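Local coordinates for Sso-CP2 metallo-carboxypetidase (Sulfolobus solfataricus, PDB 4MMO), which probably acts as a zinc-dependent carboxypeptidase of the M20 family, removing residues from the C-terminal end of peptides, at residues K64-Y69 / E429-Y434; D158-E163 / R393-A398; I175-K180 / P371-N376. One frame throughout, in Å; residues are numbered along the deposited sequence.

Contact 1. Residues K64-Y69 / E429-Y434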
loop_
_atom_site.group_PDB
_atom_site.type_symbol
_atom_site.label_atom_id
_atom_site.label_comp_id
_atom_site.label_asym_id
_atom_site.label_seq_id
_atom_site.Cartn_x
_atom_site.Cartn_y
_atom_site.Cartn_z
ATOM N N LYS A 64 6.736 -12.781 50.898
ATOM C CA LYS A 64 6.653 -12.076 49.620
ATOM C C LYS A 64 6.243 -13.007 48.484
ATOM O O LYS A 64 6.642 -14.174 48.450
ATOM C CB LYS A 64 7.993 -11.427 49.284
ATOM C CG LYS A 64 8.296 -10.180 50.096
ATOM C CD LYS A 64 9.682 -9.661 49.774
ATOM C CE LYS A 64 9.959 -8.325 50.436
ATOM N NZ LYS A 64 11.260 -7.761 49.986
ATOM N N THR A 65 5.454 -12.473 47.554
ATOM C CA THR A 65 5.002 -13.224 46.385
ATOM C C THR A 65 5.362 -12.476 45.109
ATOM O O THR A 65 5.012 -11.305 44.945
ATOM C CB THR A 65 3.483 -13.455 46.419
ATOM O OG1 THR A 65 3.139 -14.202 47.591
ATOM C CG2 THR A 65 3.017 -14.221 45.181
ATOM N N LEU A 66 6.057 -13.168 44.212
ATOM C CA LEU A 66 6.458 -12.609 42.930
ATOM C C LEU A 66 5.655 -13.228 41.779
ATOM O O LEU A 66 5.542 -14.447 41.672
ATOM C CB LEU A 66 7.955 -12.846 42.712
ATOM C CG LEU A 66 8.530 -12.431 41.356
ATOM C CD1 LEU A 66 8.477 -10.920 41.183
ATOM C CD2 LEU A 66 9.951 -12.945 41.200
ATOM N N LEU A 67 5.104 -12.373 40.925
ATOM C CA LEU A 67 4.431 -12.806 39.705
ATOM C C LEU A 67 5.395 -12.660 38.532
ATOM O O LEU A 67 5.899 -11.570 38.274
ATOM C CB LEU A 67 3.172 -11.964 39.464
ATOM C CG LEU A 67 2.338 -12.293 38.218
ATOM C CD1 LEU A 67 1.870 -13.737 38.236
ATOM C CD2 LEU A 67 1.142 -11.361 38.117
ATOM N N ILE A 68 5.662 -13.761 37.835
ATOM C CA ILE A 68 6.579 -13.746 36.697
ATOM C C ILE A 68 5.815 -13.929 35.385
ATOM O O ILE A 68 5.105 -14.913 35.210
ATOM C CB ILE A 68 7.656 -14.844 36.830
ATOM C CG1 ILE A 68 8.488 -14.600 38.093
ATOM C CG2 ILE A 68 8.550 -14.881 35.585
ATOM C CD1 ILE A 68 9.622 -15.585 38.307
ATOM N N TYR A 69 5.978 -12.972 34.475
ATOM C CA TYR A 69 5.318 -13.000 33.175
ATOM C C TYR A 69 6.313 -13.286 32.055
ATOM O O TYR A 69 7.380 -12.677 31.984
ATOM C CB TYR A 69 4.604 -11.666 32.907
ATOM C CG TYR A 69 4.145 -11.478 31.472
ATOM C CD1 TYR A 69 4.995 -10.937 30.518
ATOM C CD2 TYR A 69 2.861 -11.836 31.076
ATOM C CE1 TYR A 69 4.588 -10.763 29.212
ATOM C CE2 TYR A 69 2.441 -11.663 29.762
ATOM C CZ TYR A 69 3.310 -11.127 28.837
ATOM O OH TYR A 69 2.912 -10.954 27.530
ATOM N N GLU A 429 20.366 -14.802 41.496
ATOM C CA GLU A 429 20.767 -13.710 42.376
ATOM C C GLU A 429 19.597 -12.777 42.656
ATOM O O GLU A 429 19.445 -12.289 43.776
ATOM C CB GLU A 429 21.930 -12.922 41.774
ATOM C CG GLU A 429 23.298 -13.531 42.042
ATOM C CD GLU A 429 23.633 -13.586 43.523
ATOM O OE1 GLU A 429 24.469 -14.428 43.910
ATOM O OE2 GLU A 429 23.059 -12.789 44.299
ATOM N N PHE A 430 18.760 -12.539 41.648
ATOM C CA PHE A 430 17.609 -11.669 41.844
ATOM C C PHE A 430 16.650 -12.259 42.874
ATOM O O PHE A 430 16.145 -11.543 43.733
ATOM C CB PHE A 430 16.876 -11.403 40.528
ATOM C CG PHE A 430 15.468 -10.919 40.718
ATOM C CD1 PHE A 430 15.219 -9.624 41.148
ATOM C CD2 PHE A 430 14.393 -11.764 40.490
ATOM C CE1 PHE A 430 13.923 -9.178 41.340
ATOM C CE2 PHE A 430 13.096 -11.324 40.682
ATOM C CZ PHE A 430 12.860 -10.028 41.106
ATOM N N LEU A 431 16.416 -13.565 42.794
ATOM C CA LEU A 431 15.472 -14.233 43.686
ATOM C C LEU A 431 16.013 -14.376 45.116
ATOM O O LEU A 431 15.244 -14.462 46.068
ATOM C CB LEU A 431 15.108 -15.620 43.139
ATOM C CG LEU A 431 14.299 -15.702 41.831
ATOM C CD1 LEU A 431 14.244 -17.135 41.351
ATOM C CD2 LEU A 431 12.890 -15.162 42.005
ATOM N N LYS A 432 17.332 -14.438 45.258
ATOM C CA LYS A 432 17.954 -14.525 46.577
ATOM C C LYS A 432 17.875 -13.177 47.277
ATOM O O LYS A 432 17.746 -13.095 48.495
ATOM C CB LYS A 432 19.418 -14.947 46.447
ATOM C CG LYS A 432 19.628 -16.434 46.228
ATOM C CD LYS A 432 21.057 -16.729 45.806
ATOM C CE LYS A 432 21.468 -18.137 46.194
ATOM N NZ LYS A 432 22.638 -18.613 45.406
ATOM N N LEU A 433 17.921 -12.123 46.474
ATOM C CA LEU A 433 18.087 -10.764 46.959
ATOM C C LEU A 433 16.751 -10.068 47.223
ATOM O O LEU A 433 16.610 -9.326 48.200
ATOM C CB LEU A 433 18.888 -9.993 45.915
ATOM C CG LEU A 433 19.491 -8.638 46.252
ATOM C CD1 LEU A 433 20.305 -8.683 47.536
ATOM C CD2 LEU A 433 20.356 -8.223 45.086
ATOM N N TYR A 434 15.772 -10.313 46.356
ATOM C CA TYR A 434 14.452 -9.694 46.487
ATOM C C TYR A 434 13.825 -9.876 47.874
ATOM O O TYR A 434 13.321 -8.913 48.455
ATOM C CB TYR A 434 13.499 -10.224 45.411
ATOM C CG TYR A 434 12.071 -9.755 45.576
ATOM C CD1 TYR A 434 11.754 -8.403 45.541
ATOM C CD2 TYR A 434 11.039 -10.661 45.762
ATOM C CE1 TYR A 434 10.451 -7.970 45.690
ATOM C CE2 TYR A 434 9.730 -10.237 45.906
ATOM C CZ TYR A 434 9.443 -8.892 45.870
ATOM O OH TYR A 434 8.143 -8.471 46.019
#

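Contact 2. Residues D158-E163 / R393-A398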
loop_
_atom_site.group_PDB
_atom_site.type_symbol
_atom_site.label_atom_id
_atom_site.label_comp_id
_atom_site.label_asym_id
_atom_site.label_seq_id
_atom_site.Cartn_x
_atom_site.Cartn_y
_atom_site.Cartn_z
ATOM N N ASP A 158 3.016 -9.281 45.362
ATOM C CA ASP A 158 3.559 -8.011 45.841
ATOM C C ASP A 158 4.339 -7.298 44.750
ATOM O O ASP A 158 4.492 -6.080 44.782
ATOM C CB ASP A 158 4.462 -8.240 47.051
ATOM C CG ASP A 158 3.776 -9.041 48.132
ATOM O OD1 ASP A 158 2.810 -8.523 48.730
ATOM O OD2 ASP A 158 4.194 -10.192 48.376
ATOM N N SER A 159 4.842 -8.058 43.785
ATOM C CA SER A 159 5.579 -7.470 42.677
ATOM C C SER A 159 5.486 -8.352 41.444
ATOM O O SER A 159 5.104 -9.517 41.528
ATOM C CB SER A 159 7.044 -7.259 43.055
ATOM O OG SER A 159 7.686 -8.495 43.309
ATOM N N VAL A 160 5.844 -7.778 40.302
ATOM C CA VAL A 160 5.788 -8.487 39.042
ATOM C C VAL A 160 6.999 -8.159 38.184
ATOM O O VAL A 160 7.446 -7.013 38.140
ATOM C CB VAL A 160 4.493 -8.141 38.265
ATOM C CG1 VAL A 160 4.357 -6.632 38.083
ATOM C CG2 VAL A 160 4.457 -8.851 36.920
ATOM N N ILE A 161 7.532 -9.174 37.508
ATOM C CA ILE A 161 8.547 -8.950 36.488
ATOM C C ILE A 161 7.994 -9.341 35.118
ATOM O O ILE A 161 7.396 -10.405 34.949
ATOM C CB ILE A 161 9.882 -9.675 36.803
ATOM C CG1 ILE A 161 9.701 -11.193 36.862
ATOM C CG2 ILE A 161 10.463 -9.152 38.131
ATOM C CD1 ILE A 161 11.015 -11.952 36.860
ATOM N N MET A 162 8.175 -8.451 34.148
ATOM C CA MET A 162 7.644 -8.660 32.810
ATOM C C MET A 162 8.576 -9.576 32.016
ATOM O O MET A 162 9.424 -10.247 32.604
ATOM C CB MET A 162 7.433 -7.316 32.117
ATOM C CG MET A 162 6.426 -6.421 32.819
ATOM S SD MET A 162 4.818 -7.206 33.083
ATOM C CE MET A 162 4.316 -7.495 31.382
ATOM N N GLU A 163 8.415 -9.612 30.694
ATOM C CA GLU A 163 9.072 -10.633 29.877
ATOM C C GLU A 163 10.599 -10.550 29.976
ATOM O O GLU A 163 11.296 -11.551 29.799
ATOM C CB GLU A 163 8.586 -10.580 28.410
ATOM C CG GLU A 163 9.298 -9.597 27.483
ATOM C CD GLU A 163 8.921 -9.796 26.008
ATOM O OE1 GLU A 163 9.806 -10.148 25.202
ATOM O OE2 GLU A 163 7.745 -9.619 25.637
ATOM N N ARG A 393 1.914 -2.246 41.625
ATOM C CA ARG A 393 2.682 -1.042 41.336
ATOM C C ARG A 393 4.161 -1.360 41.139
ATOM O O ARG A 393 4.844 -0.729 40.331
ATOM C CB ARG A 393 2.511 -0.046 42.490
ATOM C CG ARG A 393 2.828 1.400 42.140
ATOM C CD ARG A 393 2.569 2.329 43.325
ATOM N N ASP A 394 4.661 -2.337 41.889
ATOM C CA ASP A 394 6.073 -2.691 41.818
ATOM C C ASP A 394 6.301 -3.632 40.647
ATOM O O ASP A 394 6.230 -4.854 40.792
ATOM C CB ASP A 394 6.539 -3.330 43.130
ATOM C CG ASP A 394 6.429 -2.380 44.316
ATOM O OD1 ASP A 394 6.406 -1.153 44.094
ATOM O OD2 ASP A 394 6.365 -2.856 45.469
ATOM N N ALA A 395 6.562 -3.043 39.484
ATOM C CA ALA A 395 6.770 -3.800 38.258
ATOM C C ALA A 395 8.056 -3.363 37.570
ATOM O O ALA A 395 8.424 -2.193 37.609
ATOM C CB ALA A 395 5.584 -3.623 37.322
ATOM N N VAL A 396 8.728 -4.318 36.941
ATOM C CA VAL A 396 9.957 -4.053 36.205
ATOM C C VAL A 396 10.091 -5.056 35.059
ATOM O O VAL A 396 9.518 -6.144 35.108
ATOM C CB VAL A 396 11.192 -4.166 37.131
ATOM C CG1 VAL A 396 11.300 -5.566 37.713
ATOM C CG2 VAL A 396 12.474 -3.784 36.394
ATOM N N SER A 397 10.838 -4.676 34.028
ATOM C CA SER A 397 11.197 -5.601 32.965
ATOM C C SER A 397 12.710 -5.719 32.900
ATOM O O SER A 397 13.404 -4.797 32.467
ATOM C CB SER A 397 10.645 -5.136 31.622
ATOM O OG SER A 397 10.840 -6.136 30.635
ATOM N N ALA A 398 13.215 -6.865 33.343
ATOM C CA ALA A 398 14.646 -7.101 33.397
ATOM C C ALA A 398 14.921 -8.593 33.431
ATOM O O ALA A 398 14.025 -9.378 33.734
ATOM C CB ALA A 398 15.216 -6.456 34.620
HETATM O O HOH W 1 3.259 -3.720 44.100
#

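Contact 3. Residues I175-K180 / P371-N376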
loop_
_atom_site.group_PDB
_atom_site.type_symbol
_atom_site.label_atom_id
_atom_site.label_comp_id
_atom_site.label_asym_id
_atom_site.label_seq_id
_atom_site.Cartn_x
_atom_site.Cartn_y
_atom_site.Cartn_z
ATOM N N ILE A 175 17.491 -2.437 32.538
ATOM C CA ILE A 175 16.384 -2.435 33.483
ATOM C C ILE A 175 15.361 -1.443 32.956
ATOM O O ILE A 175 15.674 -0.268 32.752
ATOM C CB ILE A 175 16.828 -1.988 34.895
ATOM C CG1 ILE A 175 18.065 -2.766 35.362
ATOM C CG2 ILE A 175 15.686 -2.137 35.892
ATOM C CD1 ILE A 175 17.852 -4.240 35.539
ATOM N N VAL A 176 14.140 -1.916 32.736
ATOM C CA VAL A 176 13.112 -1.104 32.097
ATOM C C VAL A 176 11.893 -0.968 33.005
ATOM O O VAL A 176 11.275 -1.960 33.393
ATOM C CB VAL A 176 12.717 -1.711 30.748
ATOM C CG1 VAL A 176 11.781 -0.781 29.992
ATOM C CG2 VAL A 176 13.975 -1.995 29.918
ATOM N N LEU A 177 11.550 0.275 33.328
ATOM C CA LEU A 177 10.549 0.567 34.348
ATOM C C LEU A 177 9.184 0.924 33.769
ATOM O O LEU A 177 8.383 1.580 34.436
ATOM C CB LEU A 177 11.032 1.726 35.223
ATOM C CG LEU A 177 12.451 1.599 35.777
ATOM C CD1 LEU A 177 12.757 2.768 36.699
ATOM C CD2 LEU A 177 12.634 0.281 36.508
ATOM N N GLY A 178 8.914 0.506 32.538
ATOM C CA GLY A 178 7.633 0.812 31.931
ATOM C C GLY A 178 7.541 0.523 30.447
ATOM O O GLY A 178 8.446 -0.054 29.851
ATOM N N VAL A 179 6.424 0.928 29.854
ATOM C CA VAL A 179 6.195 0.764 28.425
ATOM C C VAL A 179 5.319 1.887 27.894
ATOM O O VAL A 179 4.547 2.490 28.637
ATOM C CB VAL A 179 5.475 -0.563 28.116
ATOM C CG1 VAL A 179 6.325 -1.745 28.527
ATOM C CG2 VAL A 179 4.122 -0.617 28.819
ATOM N N LYS A 180 5.430 2.157 26.600
ATOM C CA LYS A 180 4.482 3.034 25.940
ATOM C C LYS A 180 3.200 2.254 25.688
ATOM O O LYS A 180 3.228 1.029 25.555
ATOM C CB LYS A 180 5.054 3.561 24.629
ATOM C CG LYS A 180 6.155 4.597 24.811
ATOM C CD LYS A 180 6.437 5.321 23.509
ATOM C CE LYS A 180 7.657 6.216 23.608
ATOM N NZ LYS A 180 7.911 6.925 22.316
ATOM N N PRO A 371 24.301 -1.533 35.283
ATOM C CA PRO A 371 23.032 -1.719 34.568
ATOM C C PRO A 371 22.456 -0.410 34.041
ATOM O O PRO A 371 22.476 0.597 34.746
ATOM C CB PRO A 371 22.102 -2.297 35.641
ATOM C CG PRO A 371 23.006 -2.896 36.654
ATOM C CD PRO A 371 24.220 -2.024 36.672
ATOM N N GLN A 372 21.946 -0.432 32.814
ATOM C CA GLN A 372 21.337 0.747 32.217
ATOM C C GLN A 372 19.836 0.757 32.494
ATOM O O GLN A 372 19.118 -0.168 32.121
ATOM C CB GLN A 372 21.617 0.779 30.717
ATOM C CG GLN A 372 23.103 0.796 30.384
ATOM C CD GLN A 372 23.819 1.986 30.996
ATOM O OE1 GLN A 372 23.543 3.136 30.647
ATOM N NE2 GLN A 372 24.731 1.718 31.931
ATOM N N VAL A 373 19.383 1.813 33.158
ATOM C CA VAL A 373 18.016 1.915 33.651
ATOM C C VAL A 373 17.273 2.980 32.857
ATOM O O VAL A 373 17.684 4.141 32.843
ATOM C CB VAL A 373 18.002 2.315 35.148
ATOM C CG1 VAL A 373 16.587 2.265 35.720
ATOM C CG2 VAL A 373 18.923 1.413 35.952
ATOM N N ILE A 374 16.190 2.589 32.186
ATOM C CA ILE A 374 15.354 3.548 31.462
ATOM C C ILE A 374 13.929 3.532 32.012
ATOM O O ILE A 374 13.459 2.501 32.493
ATOM C CB ILE A 374 15.354 3.280 29.948
ATOM C CG1 ILE A 374 14.964 1.830 29.655
ATOM C CG2 ILE A 374 16.726 3.591 29.374
ATOM C CD1 ILE A 374 14.765 1.538 28.178
ATOM N N PRO A 375 13.238 4.682 31.956
ATOM C CA PRO A 375 11.915 4.784 32.582
ATOM C C PRO A 375 10.839 3.979 31.850
ATOM O O PRO A 375 9.817 3.639 32.448
ATOM C CB PRO A 375 11.612 6.283 32.513
ATOM C CG PRO A 375 12.393 6.774 31.347
ATOM C CD PRO A 375 13.636 5.938 31.295
ATOM N N ASN A 376 11.070 3.687 30.575
ATOM C CA ASN A 376 10.157 2.861 29.787
ATOM C C ASN A 376 10.782 2.514 28.448
ATOM O O ASN A 376 11.688 3.203 27.985
ATOM C CB ASN A 376 8.826 3.578 29.552
ATOM C CG ASN A 376 8.989 4.870 28.773
ATOM O OD1 ASN A 376 9.195 5.936 29.355
ATOM N ND2 ASN A 376 8.895 4.781 27.450
#

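Contact 1. Residues K64-Y69 / E429-Y434
Lys64 lies across one face of the Tyr434 ring and then reaches past it to the backbone. Lys64 CD rides 3.9 Å from Tyr434 CE2, a CH-pi contact offset toward the rim of the ring. The chain is extended beyond CG, which carries the ammonium over the same face, 4.6 Å from Lys64 NZ to the Tyr434 ring centroid and 17° off the normal, a cation-pi arrangement. From there Lys64 NZ donates to Tyr434 O at 2.8 Å and also forms a salt bridge with the terminal carboxylate of Leu437. Were Lys64 shortened to an alanine, the Leu437 carboxylate would probably lose its charged mate and one face of the Tyr434 ring its aliphatic cover.

Two residues further along the chain, Leu66 supplies the bump. With CG anti to the backbone N (chi1 175°), its CD2 enters the hollow between two helix side chains, Leu66 CD2 meeting the edge of the Phe430 ring at CE2 (3.6 Å) and, on Leu431, the methyl CD2 (3.8 Å). The Leu66 and Leu431 side chains cross at about a right angle.

The contact packs helix 417-433 against strand 65-71 of the six-stranded mixed sheet. Leu431 also leans on Ile116 and Leu119 of helix 102-121, while Phe430 touches Ile161 of strand 159-161 and Val355 and Met359 of helix 354-367.

Contact 2. Residues D158-E163 / R393-A398
Val160 and Ile161 pair in parallel register with Ala395 and Val396, the ladder being tied by Val160 N to Asp394 O at 3.0 Å, Val396 N to Val160 O at 3.2 Å and Met162 N to Val396 O at 2.8 Å. The last of these is the straightest, with 167° at the hydrogen. At the opposite end from Met162, a water extends the pairing: it donates to Asp158 O and accepts from Asp394 N, where Asp394 forms the centre of an inverse gamma turn.

On one face of the sheet Val160 CG1 is pressed to Ala395 CB at 3.3 Å, a tight apolar contact. On the other face Ile161 and Val396 lie side by side and point the same way. With chi1 at 62°, the Ile161 methyl CG2 stands beside its own backbone N, where Ile161 CG2 meets Val396 CG1 at 3.7 Å. Beyond the paired residues, Met162 CB meets Ser397 OG at 3.9 Å, and the rest of the methionine folds away through two bends. Glu163 follows directly and binds the zinc ion together with His71 and Asp104; its backbone N is held by Gln381.

Strand 395-396 is the last of the six strands of the mixed sheet, with strand 65-71 on the far side of 159-161, and just beyond it Ser397 bonds to the backbone of Val176. Helix 354-367 covers the Ile161 face through Val355 and Met359, and helix 383-389 packs on Ala395 through Met383 and Val387.

Contact 3. Residues I175-K180 / P371-N376
Ile175 and Val373 sit opposite each other in a short parallel ladder, in which Ile175 N donates to Gln372 O at 2.8 Å, and Ile374 N and Leu177 N bond to Ile175 O and Ile374 O.

Leu177, at the end of this pairing, can be followed outward. Leu177 CB lies 3.6 Å from Pro375 O and almost as near Ile374 O. CG, anti to its own carbonyl carbon (chi1 -50°), stays over Ile374 O, and Leu177 CD1 ends on Val373 CG1 at 4.0 Å, the two side chains meeting at a slant. On the face opposite Ile175 and Val373, Val176 and Ile374 run side by side, CG2 of the valine 4.0 Å from CG1 of the isoleucine.

Past Leu177 the chains close in on each other. With no CB, Gly178 lets Pro375 O and Asn376 CB lie close; a CB at that position would probably clash with Pro375 O. Asn376 CB itself comes within 3.4 Å of Gly178 C, and Asn376 ND2 passes 3.8 Å from Lys180 CG. Arg348 and Leu277 bind the two ends of that amide, while Lys180 NZ goes to the carbonyls of Leu276 and Tyr279.

The ladder lies where strand 174-176 runs on, after Leu177, into strand 178-190 of the antiparallel sheet, consistent with the junction between the catalytic and dimerisation domains of M20 peptidases.

How the contacts relate
The three contacts form a chain across the protein rather than one cluster. Contacts 1 and 2 have centres 9 Å apart and share neighbouring strands: Thr65 N probably bonds to Asp158 OD2 at 2.7 Å, and Tyr434 OH and Ser159 OG lie 2.7 Å apart, a probable hydrogen bond. Contacts 2 and 3, with centres 11 Å apart, join through Ser397 N and Val176 O at 2.8 Å, with Val396 packed on Ile175. Contacts 1 and 3 do not touch, their nearest atoms being about 8 Å apart. Contact 2 reaches the zinc directly, the Glu163 side chain lying about 2 Å from it; in contact 3 the Val179 side chain stays about 10 Å away.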